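Local coordinates for RagA protein (Porphyromonas gingivalis, PDB 6SLN) that probably imports peptides across the outer membrane as a TonB-dependent receptor, working with a partner protein and seen here with a peptide bound, at residues 385-399 with 875-889. Numbering follows the deposited sequence.
Sequences YYMGSGTFGVLTMPR and DRYFTENGGGLMQLN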
ATOM      1  N   TYR A 385      27.570 -14.017  -0.494  1.00 39.38           N
ATOM      2  CA  TYR A 385      28.575 -14.537  -1.423  1.00 39.10           C
ATOM      3  C   TYR A 385      27.874 -14.825  -2.744  1.00 44.52           C
ATOM      4  O   TYR A 385      27.340 -15.914  -2.965  1.00 49.01           O
ATOM      5  CB  TYR A 385      29.288 -15.793  -0.876  1.00 33.62           C
ATOM      6  CG  TYR A 385      30.417 -15.448   0.042  1.00 34.07           C
ATOM      7  CD1 TYR A 385      31.606 -14.924  -0.446  1.00 47.52           C
ATOM      8  CD2 TYR A 385      30.293 -15.622   1.408  1.00 42.17           C
ATOM      9  CE1 TYR A 385      32.649 -14.598   0.417  1.00 53.79           C
ATOM     10  CE2 TYR A 385      31.329 -15.301   2.280  1.00 46.58           C
ATOM     11  CZ  TYR A 385      32.496 -14.792   1.785  1.00 53.49           C
ATOM     12  OH  TYR A 385      33.499 -14.474   2.665  1.00 52.66           O
ATOM     13  N   TYR A 386      27.890 -13.835  -3.622  1.00 45.57           N
ATOM     14  CA  TYR A 386      27.352 -13.942  -4.966  1.00 48.53           C
ATOM     15  C   TYR A 386      28.495 -13.725  -5.944  1.00 49.05           C
ATOM     16  O   TYR A 386      29.265 -12.769  -5.792  1.00 52.86           O
ATOM     17  CB  TYR A 386      26.274 -12.894  -5.196  1.00 46.94           C
ATOM     18  CG  TYR A 386      25.002 -13.062  -4.405  1.00 50.28           C
ATOM     19  CD1 TYR A 386      24.029 -13.974  -4.810  1.00 48.19           C
ATOM     20  CD2 TYR A 386      24.740 -12.271  -3.283  1.00 54.33           C
ATOM     21  CE1 TYR A 386      22.851 -14.113  -4.117  1.00 49.67           C
ATOM     22  CE2 TYR A 386      23.550 -12.406  -2.574  1.00 48.25           C
ATOM     23  CZ  TYR A 386      22.611 -13.330  -3.001  1.00 53.16           C
ATOM     24  OH  TYR A 386      21.421 -13.492  -2.321  1.00 55.71           O
ATOM     25  N   MET A 387      28.613 -14.598  -6.942  1.00 40.10           N
ATOM     26  CA  MET A 387      29.655 -14.388  -7.939  1.00 47.37           C
ATOM     27  C   MET A 387      29.508 -13.031  -8.608  1.00 39.87           C
ATOM     28  O   MET A 387      28.405 -12.611  -8.978  1.00 43.39           O
ATOM     29  CB  MET A 387      29.630 -15.458  -9.012  1.00 50.87           C
ATOM     30  CG  MET A 387      30.918 -15.479  -9.764  1.00 47.03           C
ATOM     31  SD  MET A 387      31.436 -17.167  -9.930  1.00 57.64           S
ATOM     32  CE  MET A 387      30.040 -17.867 -10.810  1.00 54.25           C
ATOM     33  N   GLY A 388      30.627 -12.340  -8.740  1.00 37.23           N
ATOM     34  CA  GLY A 388      30.660 -11.048  -9.370  1.00 43.76           C
ATOM     35  C   GLY A 388      30.282  -9.893  -8.479  1.00 43.58           C
ATOM     36  O   GLY A 388      30.384  -8.739  -8.916  1.00 47.96           O
ATOM     37  N   SER A 389      29.868 -10.150  -7.243  1.00 38.77           N
ATOM     38  CA  SER A 389      29.388  -9.088  -6.371  1.00 42.33           C
ATOM     39  C   SER A 389      30.423  -8.727  -5.305  1.00 36.62           C
ATOM     40  O   SER A 389      31.132  -9.592  -4.792  1.00 42.06           O
ATOM     41  CB  SER A 389      28.072  -9.505  -5.724  1.00 50.79           C
ATOM     42  OG  SER A 389      27.723  -8.624  -4.666  1.00 68.82           O
ATOM     43  N   GLY A 390      30.520  -7.438  -4.993  1.00 35.54           N
ATOM     44  CA  GLY A 390      31.214  -6.964  -3.819  1.00 33.00           C
ATOM     45  C   GLY A 390      32.708  -7.150  -3.855  1.00 41.35           C
ATOM     46  O   GLY A 390      33.303  -7.550  -4.854  1.00 53.54           O
ATOM     47  N   THR A 391      33.328  -6.835  -2.715  1.00 43.10           N
ATOM     48  CA  THR A 391      34.763  -7.063  -2.595  1.00 39.00           C
ATOM     49  C   THR A 391      35.089  -8.528  -2.813  1.00 36.96           C
ATOM     50  O   THR A 391      36.181  -8.858  -3.283  1.00 45.88           O
ATOM     51  CB  THR A 391      35.269  -6.618  -1.235  1.00 39.84           C
ATOM     52  OG1 THR A 391      34.385  -7.125  -0.230  1.00 55.73           O
ATOM     53  CG2 THR A 391      35.329  -5.113  -1.155  1.00 35.13           C
ATOM     54  N   PHE A 392      34.149  -9.413  -2.497  1.00 34.82           N
ATOM     55  CA  PHE A 392      34.307 -10.818  -2.839  1.00 35.12           C
ATOM     56  C   PHE A 392      34.530 -11.000  -4.334  1.00 35.31           C
ATOM     57  O   PHE A 392      35.438 -11.724  -4.754  1.00 35.97           O
ATOM     58  CB  PHE A 392      33.079 -11.604  -2.390  1.00 34.58           C
ATOM     59  CG  PHE A 392      33.039 -12.990  -2.924  1.00 37.70           C
ATOM     60  CD1 PHE A 392      33.955 -13.932  -2.497  1.00 41.22           C
ATOM     61  CD2 PHE A 392      32.112 -13.348  -3.879  1.00 34.91           C
ATOM     62  CE1 PHE A 392      33.928 -15.224  -2.988  1.00 42.44           C
ATOM     63  CE2 PHE A 392      32.071 -14.636  -4.379  1.00 39.93           C
ATOM     64  CZ  PHE A 392      32.988 -15.581  -3.929  1.00 43.82           C
ATOM     65  N   GLY A 393      33.685 -10.372  -5.158  1.00 35.06           N
ATOM     66  CA  GLY A 393      33.825 -10.516  -6.596  1.00 39.66           C
ATOM     67  C   GLY A 393      35.057  -9.813  -7.131  1.00 46.10           C
ATOM     68  O   GLY A 393      35.698 -10.297  -8.069  1.00 38.92           O
ATOM     69  N   VAL A 394      35.415  -8.675  -6.532  1.00 46.92           N
ATOM     70  CA  VAL A 394      36.644  -7.986  -6.908  1.00 46.11           C
ATOM     71  C   VAL A 394      37.830  -8.939  -6.876  1.00 50.64           C
ATOM     72  O   VAL A 394      38.686  -8.917  -7.768  1.00 54.89           O
ATOM     73  CB  VAL A 394      36.872  -6.772  -5.990  1.00 44.94           C
ATOM     74  CG1 VAL A 394      38.262  -6.202  -6.207  1.00 36.99           C
ATOM     75  CG2 VAL A 394      35.793  -5.717  -6.245  1.00 47.39           C
ATOM     76  N   LEU A 395      37.901  -9.791  -5.852  1.00 45.37           N
ATOM     77  CA  LEU A 395      38.981 -10.763  -5.774  1.00 37.96           C
ATOM     78  C   LEU A 395      38.695 -11.995  -6.622  1.00 38.05           C
ATOM     79  O   LEU A 395      39.589 -12.506  -7.295  1.00 38.75           O
ATOM     80  CB  LEU A 395      39.213 -11.187  -4.322  1.00 47.15           C
ATOM     81  CG  LEU A 395      39.494 -10.113  -3.269  1.00 48.24           C
ATOM     82  CD1 LEU A 395      39.805 -10.769  -1.944  1.00 45.60           C
ATOM     83  CD2 LEU A 395      40.612  -9.160  -3.691  1.00 44.30           C
ATOM     84  N   THR A 396      37.473 -12.506  -6.609  1.00 45.29           N
ATOM     85  CA  THR A 396      37.270 -13.866  -7.099  1.00 45.72           C
ATOM     86  C   THR A 396      36.878 -13.955  -8.562  1.00 37.55           C
ATOM     87  O   THR A 396      36.737 -15.069  -9.070  1.00 37.80           O
ATOM     88  CB  THR A 396      36.212 -14.603  -6.255  1.00 37.45           C
ATOM     89  OG1 THR A 396      35.036 -13.797  -6.134  1.00 45.17           O
ATOM     90  CG2 THR A 396      36.775 -14.873  -4.896  1.00 39.27           C
ATOM     91  N   MET A 397      36.670 -12.848  -9.244  1.00 37.25           N
ATOM     92  CA  MET A 397      36.324 -12.942 -10.658  1.00 37.25           C
ATOM     93  C   MET A 397      37.569 -13.322 -11.454  1.00 38.17           C
ATOM     94  O   MET A 397      38.613 -12.672 -11.303  1.00 38.63           O
ATOM     95  CB  MET A 397      35.720 -11.620 -11.176  1.00 47.02           C
ATOM     96  CG  MET A 397      34.228 -11.392 -10.826  1.00 43.65           C
ATOM     97  SD  MET A 397      33.155 -12.717 -11.398  1.00 40.57           S
ATOM     98  CE  MET A 397      33.460 -12.813 -13.144  1.00 36.04           C
ATOM     99  N   PRO A 398      37.520 -14.388 -12.256  1.00 38.52           N
ATOM    100  CA  PRO A 398      38.611 -14.653 -13.199  1.00 39.40           C
ATOM    101  C   PRO A 398      38.969 -13.380 -13.941  1.00 41.35           C
ATOM    102  O   PRO A 398      38.107 -12.676 -14.451  1.00 47.74           O
ATOM    103  CB  PRO A 398      38.021 -15.703 -14.145  1.00 39.51           C
ATOM    104  CG  PRO A 398      36.967 -16.380 -13.347  1.00 38.94           C
ATOM    105  CD  PRO A 398      36.398 -15.327 -12.432  1.00 38.15           C
ATOM    106  N   ARG A 399      40.250 -13.057 -13.963  1.00 44.41           N
ATOM    107  CA  ARG A 399      40.668 -11.805 -14.566  1.00 44.64           C
ATOM    108  C   ARG A 399      40.572 -11.810 -16.089  1.00 40.50           C
ATOM    109  O   ARG A 399      40.637 -10.736 -16.690  1.00 41.86           O
ATOM    110  CB  ARG A 399      42.082 -11.475 -14.102  1.00 50.97           C
ATOM    111  CG  ARG A 399      42.124 -10.587 -12.884  1.00 51.94           C
ATOM    112  CD  ARG A 399      41.632 -11.316 -11.659  1.00 50.43           C
ATOM    113  NE  ARG A 399      41.840 -10.497 -10.477  1.00 47.37           N
ATOM    114  CZ  ARG A 399      40.868 -10.068  -9.690  1.00 45.15           C
ATOM    115  NH1 ARG A 399      39.600 -10.392  -9.942  1.00 38.63           N
ATOM    116  NH2 ARG A 399      41.173  -9.309  -8.654  1.00 43.03           N
ATOM    117  N   ASP A 875      36.314 -14.775   3.367  1.00 40.96           N
ATOM    118  CA  ASP A 875      36.785 -14.610   1.987  1.00 37.81           C
ATOM    119  C   ASP A 875      37.925 -15.573   1.694  1.00 42.50           C
ATOM    120  O   ASP A 875      37.951 -16.234   0.646  1.00 39.77           O
ATOM    121  CB  ASP A 875      37.264 -13.178   1.735  1.00 38.08           C
ATOM    122  CG  ASP A 875      36.147 -12.227   1.344  1.00 53.93           C
ATOM    123  OD1 ASP A 875      34.961 -12.603   1.439  1.00 58.31           O
ATOM    124  OD2 ASP A 875      36.469 -11.078   0.961  1.00 57.48           O
ATOM    125  N   ARG A 876      38.878 -15.672   2.625  1.00 41.61           N
ATOM    126  CA  ARG A 876      40.014 -16.547   2.398  1.00 41.75           C
ATOM    127  C   ARG A 876      39.608 -18.013   2.322  1.00 42.80           C
ATOM    128  O   ARG A 876      40.380 -18.818   1.797  1.00 54.86           O
ATOM    129  CB  ARG A 876      41.097 -16.310   3.464  1.00 40.62           C
ATOM    130  CG  ARG A 876      41.775 -14.940   3.319  1.00 41.82           C
ATOM    131  CD  ARG A 876      42.982 -14.709   4.212  1.00 41.59           C
ATOM    132  NE  ARG A 876      43.713 -15.944   4.444  1.00 42.41           N
ATOM    133  CZ  ARG A 876      43.793 -16.537   5.633  1.00 56.71           C
ATOM    134  NH1 ARG A 876      43.187 -15.989   6.680  1.00 59.21           N
ATOM    135  NH2 ARG A 876      44.457 -17.677   5.781  1.00 50.30           N
ATOM    136  N   TYR A 877      38.404 -18.378   2.765  1.00 39.41           N
ATOM    137  CA  TYR A 877      37.955 -19.749   2.539  1.00 49.14           C
ATOM    138  C   TYR A 877      37.740 -20.017   1.058  1.00 45.17           C
ATOM    139  O   TYR A 877      37.802 -21.174   0.626  1.00 39.89           O
ATOM    140  CB  TYR A 877      36.669 -20.056   3.334  1.00 38.94           C
ATOM    141  CG  TYR A 877      36.071 -21.418   3.040  1.00 39.05           C
ATOM    142  CD1 TYR A 877      35.118 -21.592   2.044  1.00 39.40           C
ATOM    143  CD2 TYR A 877      36.458 -22.527   3.754  1.00 41.80           C
ATOM    144  CE1 TYR A 877      34.581 -22.842   1.770  1.00 40.39           C
ATOM    145  CE2 TYR A 877      35.918 -23.777   3.499  1.00 42.80           C
ATOM    146  CZ  TYR A 877      34.988 -23.931   2.506  1.00 42.19           C
ATOM    147  OH  TYR A 877      34.466 -25.181   2.261  1.00 42.58           O
ATOM    148  N   PHE A 878      37.490 -18.967   0.277  1.00 43.85           N
ATOM    149  CA  PHE A 878      37.365 -19.078  -1.164  1.00 45.46           C
ATOM    150  C   PHE A 878      38.697 -18.840  -1.861  1.00 45.50           C
ATOM    151  O   PHE A 878      39.118 -19.652  -2.690  1.00 47.69           O
ATOM    152  CB  PHE A 878      36.316 -18.096  -1.657  1.00 49.83           C
ATOM    153  CG  PHE A 878      34.985 -18.346  -1.076  1.00 53.18           C
ATOM    154  CD1 PHE A 878      34.113 -19.223  -1.691  1.00 48.85           C
ATOM    155  CD2 PHE A 878      34.604 -17.735   0.118  1.00 59.17           C
ATOM    156  CE1 PHE A 878      32.878 -19.476  -1.141  1.00 41.64           C
ATOM    157  CE2 PHE A 878      33.364 -17.978   0.679  1.00 47.16           C
ATOM    158  CZ  PHE A 878      32.504 -18.849   0.052  1.00 38.79           C
ATOM    159  N   THR A 879      39.391 -17.755  -1.508  1.00 39.71           N
ATOM    160  CA  THR A 879      40.597 -17.408  -2.248  1.00 45.76           C
ATOM    161  C   THR A 879      41.754 -18.377  -2.003  1.00 48.20           C
ATOM    162  O   THR A 879      42.682 -18.429  -2.813  1.00 49.45           O
ATOM    163  CB  THR A 879      41.026 -15.996  -1.891  1.00 44.96           C
ATOM    164  OG1 THR A 879      41.127 -15.895  -0.468  1.00 52.18           O
ATOM    165  CG2 THR A 879      40.017 -15.016  -2.393  1.00 39.38           C
ATOM    166  N   GLU A 880      41.741 -19.152  -0.922  1.00 48.48           N
ATOM    167  CA  GLU A 880      42.819 -20.114  -0.710  1.00 45.33           C
ATOM    168  C   GLU A 880      42.342 -21.554  -0.849  1.00 42.90           C
ATOM    169  O   GLU A 880      43.065 -22.485  -0.481  1.00 56.85           O
ATOM    170  CB  GLU A 880      43.484 -19.871   0.641  1.00 43.11           C
ATOM    171  CG  GLU A 880      44.075 -18.482   0.710  1.00 43.09           C
ATOM    172  CD  GLU A 880      44.648 -18.138   2.050  1.00 43.47           C
ATOM    173  OE1 GLU A 880      44.852 -19.065   2.853  1.00 48.87           O
ATOM    174  OE2 GLU A 880      44.895 -16.943   2.303  1.00 48.23           O
ATOM    175  N   ASN A 881      41.149 -21.755  -1.410  1.00 42.18           N
ATOM    176  CA  ASN A 881      40.590 -23.092  -1.574  1.00 45.02           C
ATOM    177  C   ASN A 881      41.182 -23.776  -2.807  1.00 51.62           C
ATOM    178  O   ASN A 881      40.881 -23.396  -3.949  1.00 51.41           O
ATOM    179  CB  ASN A 881      39.075 -23.010  -1.678  1.00 42.28           C
ATOM    180  CG  ASN A 881      38.412 -24.356  -1.530  1.00 45.63           C
ATOM    181  OD1 ASN A 881      38.875 -25.371  -2.085  1.00 42.27           O
ATOM    182  ND2 ASN A 881      37.304 -24.379  -0.792  1.00 48.14           N
ATOM    183  N   GLY A 882      42.003 -24.805  -2.579  1.00 45.10           N
ATOM    184  CA  GLY A 882      42.512 -25.627  -3.654  1.00 44.76           C
ATOM    185  C   GLY A 882      41.722 -26.880  -3.988  1.00 47.87           C
ATOM    186  O   GLY A 882      42.144 -27.649  -4.865  1.00 45.56           O
ATOM    187  N   GLY A 883      40.583 -27.118  -3.339  1.00 50.99           N
ATOM    188  CA  GLY A 883      39.835 -28.342  -3.578  1.00 49.92           C
ATOM    189  C   GLY A 883      38.391 -28.131  -3.985  1.00 46.84           C
ATOM    190  O   GLY A 883      37.618 -29.089  -4.098  1.00 45.98           O
ATOM    191  N   GLY A 884      38.018 -26.878  -4.213  1.00 43.44           N
ATOM    192  CA  GLY A 884      36.674 -26.576  -4.663  1.00 41.68           C
ATOM    193  C   GLY A 884      36.601 -25.105  -5.000  1.00 42.80           C
ATOM    194  O   GLY A 884      37.537 -24.345  -4.743  1.00 41.14           O
ATOM    195  N   LEU A 885      35.455 -24.711  -5.563  1.00 44.26           N
ATOM    196  CA  LEU A 885      35.258 -23.364  -6.094  1.00 40.57           C
ATOM    197  C   LEU A 885      36.321 -23.031  -7.142  1.00 47.78           C
ATOM    198  O   LEU A 885      36.825 -21.912  -7.232  1.00 39.92           O
ATOM    199  CB  LEU A 885      35.243 -22.343  -4.968  1.00 39.01           C
ATOM    200  CG  LEU A 885      33.979 -22.563  -4.158  1.00 44.37           C
ATOM    201  CD1 LEU A 885      34.284 -22.457  -2.676  1.00 39.61           C
ATOM    202  CD2 LEU A 885      32.934 -21.571  -4.599  1.00 37.44           C
ATOM    203  N   MET A 886      36.667 -24.024  -7.947  1.00 45.30           N
ATOM    204  CA  MET A 886      37.852 -23.897  -8.771  1.00 42.17           C
ATOM    205  C   MET A 886      37.624 -23.016  -9.996  1.00 52.81           C
ATOM    206  O   MET A 886      38.551 -22.835 -10.794  1.00 49.46           O
ATOM    207  CB  MET A 886      38.339 -25.287  -9.165  1.00 44.12           C
ATOM    208  CG  MET A 886      38.753 -26.133  -7.961  1.00 47.26           C
ATOM    209  SD  MET A 886      40.262 -25.540  -7.180  1.00 56.58           S
ATOM    210  CE  MET A 886      41.464 -25.812  -8.490  1.00 44.58           C
ATOM    211  N   GLN A 887      36.423 -22.453 -10.150  1.00 56.79           N
ATOM    212  CA  GLN A 887      36.155 -21.445 -11.165  1.00 39.88           C
ATOM    213  C   GLN A 887      36.451 -20.039 -10.675  1.00 42.05           C
ATOM    214  O   GLN A 887      36.378 -19.093 -11.462  1.00 43.31           O
ATOM    215  CB  GLN A 887      34.704 -21.525 -11.628  1.00 39.20           C
ATOM    216  CG  GLN A 887      33.712 -20.970 -10.613  1.00 38.29           C
ATOM    217  CD  GLN A 887      33.050 -22.063  -9.803  1.00 38.26           C
ATOM    218  OE1 GLN A 887      33.714 -22.977  -9.282  1.00 38.91           O
ATOM    219  NE2 GLN A 887      31.726 -21.988  -9.701  1.00 44.45           N
ATOM    220  N   LEU A 888      36.788 -19.874  -9.404  1.00 42.55           N
ATOM    221  CA  LEU A 888      37.054 -18.557  -8.857  1.00 42.27           C
ATOM    222  C   LEU A 888      38.541 -18.264  -8.882  1.00 43.84           C
ATOM    223  O   LEU A 888      39.374 -19.158  -8.691  1.00 40.57           O
ATOM    224  CB  LEU A 888      36.549 -18.434  -7.422  1.00 40.65           C
ATOM    225  CG  LEU A 888      35.137 -18.931  -7.182  1.00 46.78           C
ATOM    226  CD1 LEU A 888      34.789 -18.781  -5.709  1.00 56.95           C
ATOM    227  CD2 LEU A 888      34.201 -18.142  -8.055  1.00 43.72           C
ATOM    228  N   ASN A 889      38.861 -16.989  -9.096  1.00 39.61           N
ATOM    229  CA  ASN A 889      40.242 -16.550  -8.983  1.00 49.69           C
ATOM    230  C   ASN A 889      40.725 -16.809  -7.566  1.00 47.07           C
ATOM    231  O   ASN A 889      39.968 -16.648  -6.604  1.00 45.93           O
ATOM    232  CB  ASN A 889      40.365 -15.067  -9.329  1.00 46.33           C
ATOM    233  CG  ASN A 889      41.798 -14.636  -9.573  1.00 44.04           C
ATOM    234  OD1 ASN A 889      42.581 -15.365 -10.198  1.00 47.15           O
ATOM    235  ND2 ASN A 889      42.152 -13.442  -9.088  1.00 41.95           N
TER
HETATM  236  O   HOH W   1      35.525  -8.899   1.835  1.00 34.09           O
HETATM  237  O   HOH W   2      42.262 -14.407 -12.903  1.00 30.87           O
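Helix 390-396 and the short helix 875-879 run nearly parallel, their axes 10.7 Å apart at an angle of 21°, and the loop that follows the second helix, with a type I turn from Leu885 to Leu888, brings Asn889 back to the C-terminal end of the first, where Asn889 N donates to Thr396 O at 2.9 Å. With CG anti to the backbone N (chi1 -165°), Asn889 ND2 has its stronger partner in Met240 O, outside the two segments, and also reaches Leu395 O at 3.3 Å, nearly end-on to the carbonyl. ND2 lies over one face of the Arg399 guanidinium, a packing contact between donors and not a hydrogen bond, while Arg399 grips Val394 O end-on with NH1 and NH2; NH1 also reaches Met397 O. Val394 O, Leu395 O and Thr396 O thus all accept hydrogen bonds, from Arg399 and from the side chain and backbone of Asn889.

At the other end an aromatic cluster lies beside a buried acid whose oxygens are met by hydroxyl, backbone and water. Phe878 CE2 sits over the centre of the Tyr385 ring, the planes tilted by 37°, and Phe392 turns its edge onto the face of Phe878, centroids 5.3 Å apart. Tyr385 OH donates to Asp875 OD1 at 2.7 Å, meeting its anti lone pair; Asn981 N gives this oxygen another partner, while a water links Asp875 OD2 to Thr391 OG1. Between the Asn889 bonds and the aromatic group, the branches of Leu888 divide: CD2 meets Met387 SD at 3.5 Å, and CD1 approaches Phe392 CZ.

Tyr385 and Phe878 also pack against the bound peptide. The contact thus joins two loops between barrel strands, consistent with substrate binding by the loops of a TonB-dependent receptor.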